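Local coordinates for protein urea carboxylase (Thermus thermophilus, PDB 3OEP) that is of unconfirmed function, being a KipI-KipA homologue with cyclophilin-like domains that was once mistaken for an allophanate hydrolase, at residues Pro221-Glu227 / Pro281-Arg287. Residues are numbered along the deposited sequence; the frame is centred on the assembly and turned at random.
Sequences PALLVEE and PVLTALR
Thr284 and Glu226 meet across an antiparallel strand pair, 221-225 with 282-285, that ends in a classic beta bulge where Glu226 and Glu227 both face Val282. Their side chains are set at a slant to each other: Thr284 OG1 gives its proton to Glu226 OE2 in a short bond of 2.5 Å, reaching the carboxylate from its anti side, 17° out of plane. The glutamate chain gets there by bending at chi2 (-143°). Thr284 OG1 is also hydrogen-bonded to Thr320 OG1 of the neighbouring strand 320-325. A valine in place of Thr284 would probably leave Glu226 OE2 without this donor and Thr320 OG1 without its mate, with the carboxylate freer to turn. At the bulge Val282 O accepts two amides, Glu226 N at 2.8 Å and Glu227 N at 3.3 Å. In one of its two conformers Glu227 runs alongside Val282, pointing the same way. On the other face, Leu283 CD2 packs 3.9 Å from Val225 CG2, the two side chains again side by side, and 4.1 Å from Leu223 CD1; Trp315 of the facing five-stranded sheet touches Leu223 and Leu283, joining the two sheets. Leu224 and Thr284 exchange both backbone bonds. Past the end of strand 282-285, Leu286 N is hydrogen-bonded to Ala222 O, and a water lying in the guanidinium plane of Arg287 accepts from NH1 and donates to Pro221 O, 2.7 Å away.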
# COMPACT_ATOMS: atom_id res chain seq x y z
N PRO A 221 5.00 14.01 -26.31
CA PRO A 221 6.25 13.73 -25.60
C PRO A 221 6.84 15.00 -24.96
O PRO A 221 6.92 16.05 -25.60
CB PRO A 221 7.17 13.18 -26.69
CG PRO A 221 6.26 12.63 -27.70
CD PRO A 221 5.04 13.49 -27.69
N ALA A 222 7.22 14.88 -23.70
CA ALA A 222 7.58 16.03 -22.89
C ALA A 222 9.00 15.96 -22.36
O ALA A 222 9.72 16.97 -22.37
CB ALA A 222 6.61 16.16 -21.73
N LEU A 223 9.40 14.80 -21.85
CA LEU A 223 10.70 14.65 -21.22
C LEU A 223 11.23 13.23 -21.30
O LEU A 223 10.46 12.26 -21.41
CB LEU A 223 10.66 15.14 -19.77
CG LEU A 223 9.80 14.34 -18.79
CD1 LEU A 223 10.62 13.24 -18.14
CD2 LEU A 223 9.19 15.26 -17.73
N LEU A 224 12.56 13.13 -21.26
CA LEU A 224 13.30 11.89 -21.29
C LEU A 224 13.98 11.68 -19.95
O LEU A 224 14.64 12.60 -19.43
CB LEU A 224 14.38 11.93 -22.38
CG LEU A 224 15.38 10.77 -22.41
CD1 LEU A 224 14.71 9.45 -22.83
CD2 LEU A 224 16.53 11.11 -23.35
N VAL A 225 13.82 10.48 -19.40
CA VAL A 225 14.58 10.07 -18.24
C VAL A 225 15.94 9.58 -18.73
O VAL A 225 16.04 8.50 -19.32
CB VAL A 225 13.88 8.94 -17.46
CG1 VAL A 225 14.70 8.57 -16.21
CG2 VAL A 225 12.46 9.35 -17.10
N GLU A 226 16.97 10.39 -18.53
CA GLU A 226 18.32 10.01 -18.94
C GLU A 226 18.93 9.04 -17.94
O GLU A 226 19.56 8.04 -18.34
CB GLU A 226 19.21 11.24 -19.10
CG GLU A 226 18.78 12.14 -20.26
CD GLU A 226 19.95 12.76 -21.00
OE1 GLU A 226 20.99 12.08 -21.17
OE2 GLU A 226 19.82 13.91 -21.46
N GLU A 227 18.74 9.33 -16.66
CA GLU A 227 19.19 8.48 -15.57
C GLU A 227 18.08 8.45 -14.51
O GLU A 227 17.51 9.49 -14.18
CB GLU A 227 20.48 9.03 -14.95
CG GLU A 227 21.52 9.46 -15.98
CD GLU A 227 22.78 10.04 -15.36
OE1 GLU A 227 23.14 9.61 -14.24
OE2 GLU A 227 23.40 10.91 -15.99
N PRO A 281 16.23 11.89 -10.39
CA PRO A 281 16.58 11.53 -11.75
C PRO A 281 17.31 12.64 -12.48
O PRO A 281 17.35 13.78 -12.00
CB PRO A 281 15.22 11.28 -12.40
CG PRO A 281 14.30 12.19 -11.70
CD PRO A 281 14.81 12.27 -10.28
N VAL A 282 17.88 12.30 -13.62
CA VAL A 282 18.40 13.27 -14.57
C VAL A 282 17.44 13.27 -15.75
O VAL A 282 17.25 12.24 -16.40
CB VAL A 282 19.82 12.90 -15.02
CG1 VAL A 282 20.34 13.92 -16.04
CG2 VAL A 282 20.76 12.78 -13.82
N LEU A 283 16.82 14.42 -16.02
CA LEU A 283 15.74 14.53 -16.99
C LEU A 283 16.07 15.58 -18.04
O LEU A 283 16.64 16.62 -17.72
CB LEU A 283 14.44 14.96 -16.30
CG LEU A 283 13.98 14.15 -15.09
CD1 LEU A 283 12.76 14.81 -14.44
CD2 LEU A 283 13.68 12.70 -15.51
N THR A 284 15.70 15.32 -19.29
CA THR A 284 15.89 16.31 -20.35
C THR A 284 14.56 16.59 -21.06
O THR A 284 13.85 15.67 -21.44
CB THR A 284 16.97 15.85 -21.33
OG1 THR A 284 18.19 15.65 -20.60
CG2 THR A 284 17.21 16.91 -22.42
N ALA A 285 14.24 17.88 -21.19
CA ALA A 285 13.01 18.31 -21.85
C ALA A 285 13.07 18.00 -23.35
O ALA A 285 14.11 18.20 -23.98
CB ALA A 285 12.78 19.81 -21.62
N LEU A 286 11.96 17.52 -23.90
CA LEU A 286 11.84 17.26 -25.34
C LEU A 286 11.02 18.34 -26.05
O LEU A 286 10.89 18.35 -27.28
CB LEU A 286 11.21 15.89 -25.56
CG LEU A 286 11.98 14.73 -24.93
CD1 LEU A 286 11.25 13.42 -25.19
CD2 LEU A 286 13.43 14.67 -25.47
N ARG A 287 10.46 19.25 -25.26
CA ARG A 287 9.76 20.43 -25.76
C ARG A 287 9.93 21.49 -24.68
O ARG A 287 10.36 21.18 -23.58
CB ARG A 287 8.27 20.13 -25.97
CG ARG A 287 7.54 19.71 -24.69
CD ARG A 287 6.09 19.30 -24.97
NE ARG A 287 5.26 20.46 -25.28
CZ ARG A 287 4.57 20.66 -26.41
NH1 ARG A 287 4.57 19.77 -27.40
NH2 ARG A 287 3.86 21.77 -26.55
O HOH W 1 5.86 17.29 -27.72